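Surface glycoprotein (Trypanosoma brucei, PDB 5KLH) is a transmembrane surface antigen of insect-stage trypanosomes and, through its bilobed ectodomain, the part described here, a putative sensor. Local coordinates at residues Gly31-Val36 and Val75-Asn80; Lys37-Arg42 and Tyr57-Val62. One frame throughout, in Å; residues are numbered along the deposited sequence. Where two conformers were deposited one is given.

Interaction 1. Residues Gly31-Val36 and Val75-Asn80; sequences GTFSDV and VKVNIN
Phe-33 packs its ring against three aliphatic side chains of the facing strand, and this is the tight side of the contact. CE1 of Phe-33 lies 3.9 Å from CG1 of Val-77, its partner in a non-hydrogen-bonded antiparallel pair. At the far rim, CE2 of Phe-33 meets CD1 of Ile-79 at 3.9 Å. CD1 of Phe-33 reaches CG1 of Val-75. The ring takes these methyls obliquely. CG of Phe-33 stands anti to the carbonyl carbon (chi1 -70°), which lays the ring along the row of Val-75, Val-77 and Ile-79. Thr-58 and Ala-60 of strand 51-63 and Val-200 and Leu-202 of strand 197-204 also touch this ring.

The other side carries Thr-32 and Asn-78 and is polar and looser. Their side chains run alongside each other and come closest at OG1 of Thr-32 and CB of Asn-78, 3.7 Å apart. Their backbones form the hydrogen-bonded pair. A water joins OG1 of Thr-32, N of Asp-35 and O of Lys-76. The chain of Lys-76 extends away from the contact.

Ser-34 ends the pairing in a type I' turn from Phe-33 to Val-36. Its N gives a nearly straight bond (175°) to O of Lys-76, 2.9 Å away. N of Lys-76 donates to OG of Ser-34 at 2.9 Å, so a side chain stands in for a backbone carbonyl. The same hydroxyl is bonded to O of Val-74. Gly-31, at the other end, makes a CA-H...O contact, its CA 3.4 Å from O of Asn-78. The chemistry implies a short inner strand, held by directional bonds, that turns at Ser-34 and its buried hydroxyl, with apolar packing confined to the Phe-33 face.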
ATOM      1  N   GLY A  31       1.014  13.514  19.498  1.00 12.43           N
ATOM      2  CA  GLY A  31      -0.399  13.809  19.355  1.00 14.03           C
ATOM      3  C   GLY A  31      -1.233  12.557  19.543  1.00 15.61           C
ATOM      4  O   GLY A  31      -0.874  11.676  20.332  1.00 14.32           O
ATOM      5  N   THR A  32      -2.347  12.471  18.823  1.00  9.03           N
ATOM      6  CA  THR A  32      -3.251  11.325  18.949  1.00  9.87           C
ATOM      7  C   THR A  32      -3.776  10.837  17.610  1.00 12.72           C
ATOM      8  O   THR A  32      -3.868  11.598  16.647  1.00 10.94           O
ATOM      9  CB  THR A  32      -4.475  11.640  19.846  1.00 13.71           C
ATOM     10  OG1 THR A  32      -5.101  12.846  19.391  1.00 16.14           O
ATOM     11  CG2 THR A  32      -4.072  11.797  21.305  1.00 18.27           C
ATOM     12  N   PHE A  33      -4.128   9.556  17.573  1.00 12.25           N
ATOM     13  CA  PHE A  33      -4.899   8.970  16.489  1.00 14.04           C
ATOM     14  C   PHE A  33      -6.221   8.530  17.104  1.00 11.35           C
ATOM     15  O   PHE A  33      -6.232   7.635  17.941  1.00 12.22           O
ATOM     16  CB  PHE A  33      -4.182   7.772  15.848  1.00 12.15           C
ATOM     17  CG  PHE A  33      -2.960   8.132  15.038  1.00 11.20           C
ATOM     18  CD1 PHE A  33      -3.079   8.542  13.714  1.00 14.13           C
ATOM     19  CD2 PHE A  33      -1.692   8.011  15.585  1.00 12.71           C
ATOM     20  CE1 PHE A  33      -1.942   8.855  12.958  1.00 16.64           C
ATOM     21  CE2 PHE A  33      -0.562   8.318  14.836  1.00 14.13           C
ATOM     22  CZ  PHE A  33      -0.681   8.729  13.530  1.00 11.30           C
ATOM     23  N   SER A  34      -7.318   9.162  16.695  1.00 10.86           N
ATOM     24  CA  SER A  34      -8.631   8.889  17.270  1.00 12.65           C
ATOM     25  C   SER A  34      -8.544   8.790  18.801  1.00 15.44           C
ATOM     26  O   SER A  34      -8.996   7.802  19.398  1.00 15.81           O
ATOM     27  CB  SER A  34      -9.223   7.607  16.677  1.00 13.72           C
ATOM     28  OG  SER A  34      -9.457   7.786  15.288  1.00 13.68           O
ATOM     29  N   ASP A  35      -7.928   9.817  19.392  1.00 15.83           N
ATOM     30  CA  ASP A  35      -7.769   9.986  20.836  1.00 18.47           C
ATOM     31  C   ASP A  35      -6.822   8.984  21.493  1.00 18.76           C
ATOM     32  O   ASP A  35      -6.659   9.001  22.716  1.00 19.60           O
ATOM     33  CB  ASP A  35      -9.129   9.928  21.521  1.00 18.75           C
ATOM     34  CG  ASP A  35     -10.098  10.919  20.943  1.00 25.05           C
ATOM     35  OD1 ASP A  35      -9.732  12.110  20.850  1.00 26.00           O
ATOM     36  OD2 ASP A  35     -11.204  10.498  20.548  1.00 32.76           O
ATOM     37  N   VAL A  36      -6.171   8.132  20.704  1.00 15.37           N
ATOM     38  CA  VAL A  36      -5.131   7.278  21.279  1.00 13.22           C
ATOM     39  C   VAL A  36      -3.766   7.955  21.154  1.00 18.05           C
ATOM     40  O   VAL A  36      -3.409   8.447  20.085  1.00 13.27           O
ATOM     41  CB  VAL A  36      -5.084   5.892  20.604  1.00 11.38           C
ATOM     42  CG1 VAL A  36      -4.019   5.014  21.267  1.00 14.72           C
ATOM     43  CG2 VAL A  36      -6.437   5.211  20.691  1.00 14.12           C
ATOM     44  N   VAL A  75     -10.264   7.062  11.397  1.00 11.72           N
ATOM     45  CA  VAL A  75      -9.009   7.453  12.026  1.00 13.03           C
ATOM     46  C   VAL A  75      -8.872   8.966  11.951  1.00 12.33           C
ATOM     47  O   VAL A  75      -8.703   9.529  10.875  1.00 12.10           O
ATOM     48  CB  VAL A  75      -7.808   6.767  11.351  1.00  9.88           C
ATOM     49  CG1 VAL A  75      -6.514   7.152  12.042  1.00 12.83           C
ATOM     50  CG2 VAL A  75      -7.996   5.256  11.384  1.00 11.40           C
ATOM     51  N   LYS A  76      -8.992   9.624  13.102  1.00  8.13           N
ATOM     52  CA  LYS A  76      -8.821  11.068  13.174  1.00 13.79           C
ATOM     53  C   LYS A  76      -7.394  11.409  13.561  1.00 13.45           C
ATOM     54  O   LYS A  76      -6.956  11.158  14.688  1.00 12.67           O
ATOM     55  CB  LYS A  76      -9.827  11.663  14.164  1.00 14.48           C
ATOM     56  CG  LYS A  76     -11.248  11.252  13.804  1.00 15.42           C
ATOM     57  CD  LYS A  76     -12.309  11.961  14.632  1.00 25.57           C
ATOM     58  CE  LYS A  76     -13.696  11.511  14.184  1.00 33.77           C
ATOM     59  NZ  LYS A  76     -14.802  12.267  14.843  1.00 39.28           N
ATOM     60  N   VAL A  77      -6.657  11.946  12.598  1.00 10.95           N
ATOM     61  CA  VAL A  77      -5.242  12.210  12.780  1.00  9.33           C
ATOM     62  C   VAL A  77      -5.080  13.597  13.384  1.00 13.24           C
ATOM     63  O   VAL A  77      -5.462  14.590  12.775  1.00 11.29           O
ATOM     64  CB  VAL A  77      -4.501  12.108  11.438  1.00 11.18           C
ATOM     65  CG1 VAL A  77      -3.016  12.328  11.617  1.00 12.25           C
ATOM     66  CG2 VAL A  77      -4.807  10.770  10.787  1.00  9.80           C
ATOM     67  N   ASN A  78      -4.563  13.651  14.605  1.00 12.53           N
ATOM     68  CA  ASN A  78      -4.333  14.918  15.293  1.00 12.24           C
ATOM     69  C   ASN A  78      -2.894  14.966  15.808  1.00 12.54           C
ATOM     70  O   ASN A  78      -2.624  14.773  17.002  1.00 11.99           O
ATOM     71  CB  ASN A  78      -5.341  15.105  16.432  1.00 13.70           C
ATOM     72  CG  ASN A  78      -5.351  16.524  16.969  1.00 13.20           C
ATOM     73  OD1 ASN A  78      -4.610  17.392  16.488  1.00 16.61           O
ATOM     74  ND2 ASN A  78      -6.196  16.772  17.964  1.00 20.07           N
ATOM     75  N   ILE A  79      -1.979  15.231  14.883  1.00 11.70           N
ATOM     76  CA  ILE A  79      -0.550  15.149  15.128  1.00 10.53           C
ATOM     77  C   ILE A  79       0.049  16.540  15.031  1.00 12.43           C
ATOM     78  O   ILE A  79      -0.231  17.279  14.084  1.00 11.34           O
ATOM     79  CB  ILE A  79       0.117  14.206  14.120  1.00 10.41           C
ATOM     80  CG1 ILE A  79      -0.427  12.784  14.311  1.00  9.84           C
ATOM     81  CG2 ILE A  79       1.639  14.220  14.267  1.00 15.14           C
ATOM     82  CD1 ILE A  79       0.022  12.114  15.642  1.00 12.03           C
ATOM     83  N   ASN A  80       0.843  16.899  16.032  1.00 12.29           N
ATOM     84  CA  ASN A  80       1.558  18.170  16.062  1.00 13.21           C
ATOM     85  C   ASN A  80       2.286  18.411  14.739  1.00 13.22           C
ATOM     86  O   ASN A  80       3.015  17.539  14.266  1.00 13.40           O
ATOM     87  CB  ASN A  80       2.538  18.169  17.248  1.00 14.23           C
ATOM     88  CG  ASN A  80       3.256  19.483  17.424  1.00 19.48           C
ATOM     89  OD1 ASN A  80       2.638  20.549  17.423  1.00 21.80           O
ATOM     90  ND2 ASN A  80       4.575  19.416  17.585  1.00 19.22           N
TER
HETATM   91  O   HOH W   1      -7.046  12.161  17.668  1.00 17.99           O

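Interaction 2. Residues Lys37-Arg42 and Tyr57-Val62; sequences KATVRR and YTEATV
The Tyr-57 ring has CB of Arg-41 over one face, 3.8 Å from the ring centroid and 21° off the ring normal, a CH-pi contact. CB of Glu-59 lies at the same ring's edge, in its plane. The guanidinium of Arg-41 has CG2 of Thr-39 over the centre of one face. Its edge receives the carboxylate of Glu-59 and a water. Guanidinium and carboxylate planes are 22° apart.

The salt bridge runs from NE of Arg-41 to OE1 of Glu-59, at 3.0 Å. OE1 is met on its anti side, with NE out of the carboxylate plane. NH2 of Arg-41 adds a weak, longer bond to the same oxygen. A water lies between NH2 and OE1, but its very short approach to OE1 makes this link doubtful. The Arg-41 chain bends at chi2, bringing its CG to 3.5 Å from CG of Glu-59. CG of Glu-59 sits between its backbone N and carbonyl carbon, and a bend at chi2 turns the carboxylate toward Arg-41. Together these contacts probably limit rotation of the guanidinium.

The opposite face, with Ala-38, Val-40 and Thr-58, is largely apolar. CB of Ala-38 is 3.5 Å from OG1 of Thr-58, and CG2 of Val-40 crosses the same threonine. That hydroxyl is bonded to O of Trp-29. Backbone N of Arg-41 points almost straight at O of Tyr-57, 2.7 Å away, and N of Tyr-57 bonds back to O of Arg-41. Thr-39 and Glu-59 exchange a second pair. Beyond them, a water links O of Lys-37, OG1 of Thr-39 and O of Glu-59. The segment axes lie 128° apart. This is a twisted antiparallel beta hairpin, strands 36-47 and 51-63, its side chains alternating between a polar and a largely apolar face in the curved sheet of one lobe.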
ATOM      1  N   LYS A  37      -3.004   7.994  22.247  1.00 13.73           N
ATOM      2  CA  LYS A  37      -1.716   8.691  22.248  1.00 10.90           C
ATOM      3  C   LYS A  37      -0.746   8.119  21.216  1.00 12.56           C
ATOM      4  O   LYS A  37      -0.511   6.913  21.191  1.00 15.05           O
ATOM      5  CB  LYS A  37      -1.063   8.617  23.628  1.00 19.68           C
ATOM      6  CG  LYS A  37       0.247   9.385  23.707  1.00 17.12           C
ATOM      7  CD  LYS A  37       0.805   9.382  25.122  1.00 18.37           C
ATOM      8  CE  LYS A  37       2.036  10.263  25.198  1.00 21.41           C
ATOM      9  NZ  LYS A  37       2.549  10.411  26.593  1.00 32.84           N
ATOM     10  N   ALA A  38      -0.177   8.989  20.389  1.00 11.22           N
ATOM     11  CA  ALA A  38       0.791   8.573  19.373  1.00 12.68           C
ATOM     12  C   ALA A  38       2.208   8.496  19.930  1.00 16.20           C
ATOM     13  O   ALA A  38       2.553   9.195  20.883  1.00 13.96           O
ATOM     14  CB  ALA A  38       0.759   9.529  18.200  1.00 13.51           C
ATOM     15  N   THR A  39       3.042   7.677  19.298  1.00 12.04           N
ATOM     16  CA  THR A  39       4.425   7.540  19.699  1.00 12.92           C
ATOM     17  C   THR A  39       5.289   7.625  18.464  1.00  9.65           C
ATOM     18  O   THR A  39       5.065   6.882  17.522  1.00 11.79           O
ATOM     19  CB  THR A  39       4.676   6.188  20.411  1.00 12.32           C
ATOM     20  OG1 THR A  39       3.789   6.060  21.528  1.00 16.53           O
ATOM     21  CG2 THR A  39       6.118   6.089  20.885  1.00 22.82           C
ATOM     22  N   VAL A  40       6.260   8.532  18.461  1.00  9.39           N
ATOM     23  CA  VAL A  40       7.212   8.603  17.364  1.00  9.57           C
ATOM     24  C   VAL A  40       8.179   7.433  17.447  1.00 13.02           C
ATOM     25  O   VAL A  40       8.793   7.196  18.491  1.00 15.30           O
ATOM     26  CB  VAL A  40       7.998   9.932  17.386  1.00 10.38           C
ATOM     27  CG1 VAL A  40       9.060   9.959  16.280  1.00 18.65           C
ATOM     28  CG2 VAL A  40       7.041  11.083  17.225  1.00 12.12           C
ATOM     29  N   ARG A  41       8.315   6.713  16.334  1.00 13.07           N
ATOM     30  CA  ARG A  41       9.129   5.513  16.265  1.00 15.65           C
ATOM     31  C   ARG A  41      10.256   5.698  15.279  1.00 14.69           C
ATOM     32  O   ARG A  41      10.040   6.153  14.155  1.00 14.76           O
ATOM     33  CB  ARG A  41       8.289   4.305  15.830  1.00 12.44           C
ATOM     34  CG  ARG A  41       7.171   3.909  16.768  1.00 20.36           C
ATOM     35  CD  ARG A  41       7.686   3.148  17.948  1.00 22.91           C
ATOM     36  NE  ARG A  41       6.624   2.724  18.860  1.00 23.40           N
ATOM     37  CZ  ARG A  41       6.869   2.257  20.081  1.00 30.29           C
ATOM     38  NH1 ARG A  41       8.122   2.180  20.502  1.00 32.87           N
ATOM     39  NH2 ARG A  41       5.881   1.881  20.881  1.00 30.64           N
ATOM     40  N   ARG A  42      11.461   5.325  15.685  0.50 13.05           N
ATOM     41  CA  ARG A  42      12.595   5.342  14.777  0.50 16.35           C
ATOM     42  C   ARG A  42      13.004   3.907  14.456  0.50 21.22           C
ATOM     43  O   ARG A  42      13.437   3.165  15.342  0.50 23.87           O
ATOM     44  CB  ARG A  42      13.749   6.137  15.393  0.50 19.95           C
ATOM     45  CG  ARG A  42      13.413   7.618  15.610  0.50 23.20           C
ATOM     46  CD  ARG A  42      14.216   8.258  16.747  0.50 30.07           C
ATOM     47  NE  ARG A  42      13.513   8.217  18.032  0.50 29.85           N
ATOM     48  CZ  ARG A  42      13.910   7.517  19.094  0.50 26.52           C
ATOM     49  NH1 ARG A  42      13.197   7.545  20.213  0.50 27.19           N
ATOM     50  NH2 ARG A  42      15.017   6.792  19.045  0.50 28.12           N
ATOM     51  N   TYR A  57       8.374   7.247  11.846  1.00 11.98           N
ATOM     52  CA  TYR A  57       6.934   7.419  11.709  1.00 10.95           C
ATOM     53  C   TYR A  57       6.327   7.662  13.086  1.00 10.87           C
ATOM     54  O   TYR A  57       6.974   7.439  14.104  1.00 13.74           O
ATOM     55  CB  TYR A  57       6.302   6.195  11.032  1.00 10.27           C
ATOM     56  CG  TYR A  57       6.559   4.880  11.734  1.00 11.98           C
ATOM     57  CD1 TYR A  57       7.691   4.133  11.445  1.00 18.95           C
ATOM     58  CD2 TYR A  57       5.656   4.377  12.662  1.00 11.56           C
ATOM     59  CE1 TYR A  57       7.932   2.927  12.086  1.00 17.14           C
ATOM     60  CE2 TYR A  57       5.886   3.176  13.298  1.00 14.82           C
ATOM     61  CZ  TYR A  57       7.027   2.458  13.004  1.00 19.73           C
ATOM     62  OH  TYR A  57       7.255   1.263  13.634  1.00 18.25           O
ATOM     63  N   THR A  58       5.096   8.135  13.133  1.00  8.86           N
ATOM     64  CA  THR A  58       4.397   8.177  14.408  1.00  8.65           C
ATOM     65  C   THR A  58       3.207   7.217  14.338  1.00 11.07           C
ATOM     66  O   THR A  58       2.619   7.022  13.263  1.00 10.51           O
ATOM     67  CB  THR A  58       3.981   9.609  14.773  1.00  9.58           C
ATOM     68  OG1 THR A  58       3.564   9.651  16.136  1.00 10.80           O
ATOM     69  CG2 THR A  58       2.843  10.109  13.883  1.00 10.20           C
ATOM     70  N   GLU A  59       2.893   6.568  15.460  1.00 10.20           N
ATOM     71  CA  GLU A  59       1.947   5.448  15.436  1.00  8.35           C
ATOM     72  C   GLU A  59       1.099   5.341  16.684  1.00 11.17           C
ATOM     73  O   GLU A  59       1.498   5.781  17.758  1.00 10.31           O
ATOM     74  CB  GLU A  59       2.686   4.114  15.236  1.00  9.73           C
ATOM     75  CG  GLU A  59       3.657   3.735  16.370  1.00 14.86           C
ATOM     76  CD  GLU A  59       2.985   3.044  17.555  1.00 22.40           C
ATOM     77  OE1 GLU A  59       3.605   2.998  18.646  1.00 24.22           O
ATOM     78  OE2 GLU A  59       1.852   2.531  17.402  1.00 19.99           O
ATOM     79  N   ALA A  60      -0.066   4.726  16.529  1.00 12.33           N
ATOM     80  CA  ALA A  60      -0.871   4.331  17.658  1.00 12.67           C
ATOM     81  C   ALA A  60      -1.724   3.156  17.225  1.00 12.36           C
ATOM     82  O   ALA A  60      -2.026   3.009  16.037  1.00 12.18           O
ATOM     83  CB  ALA A  60      -1.733   5.504  18.156  1.00 14.96           C
ATOM     84  N   THR A  61      -2.083   2.310  18.185  1.00 11.80           N
ATOM     85  CA  THR A  61      -3.012   1.211  17.938  1.00 11.65           C
ATOM     86  C   THR A  61      -4.414   1.684  18.289  1.00 14.51           C
ATOM     87  O   THR A  61      -4.680   2.065  19.431  1.00 17.39           O
ATOM     88  CB  THR A  61      -2.645  -0.028  18.760  1.00 10.86           C
ATOM     89  OG1 THR A  61      -1.338  -0.467  18.377  1.00 20.14           O
ATOM     90  CG2 THR A  61      -3.634  -1.158  18.510  1.00 12.98           C
ATOM     91  N   VAL A  62      -5.296   1.705  17.293  1.00  9.48           N
ATOM     92  CA  VAL A  62      -6.649   2.195  17.476  1.00 12.68           C
ATOM     93  C   VAL A  62      -7.611   1.031  17.607  1.00 13.97           C
ATOM     94  O   VAL A  62      -7.671   0.180  16.733  1.00 13.32           O
ATOM     95  CB  VAL A  62      -7.082   3.090  16.295  1.00 10.92           C
ATOM     96  CG1 VAL A  62      -8.493   3.570  16.498  1.00 14.60           C
ATOM     97  CG2 VAL A  62      -6.130   4.277  16.167  1.00 14.07           C
TER
HETATM   98  O   HOH W   2       1.271   5.007  20.470  1.00 18.74           O
HETATM   99  O   HOH W   3       2.801   2.180  20.834  1.00 31.18           O

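Interaction 2 is nested along the chain inside the loop closed by interaction 1, and their centres lie about 9 Å apart. Strands 31-33 and 36-47 follow each other and are neighbours in one sheet, where O of Gly-31 and N of Ala-38 are probably hydrogen-bonded, 2.8 Å apart. Both contacts are partly buried. They share a core: CD2 of Phe-33 touches CB of Ala-60 at 3.6 Å, and CD1 of Ile-79 touches CB of Ala-38. Their outward chemistry differs. Interaction 1 has no salt bridge; its polar side is held by a serine hydroxyl, backbone bonds and a water, whereas interaction 2 carries a salt bridge and an aromatic CH-pi contact.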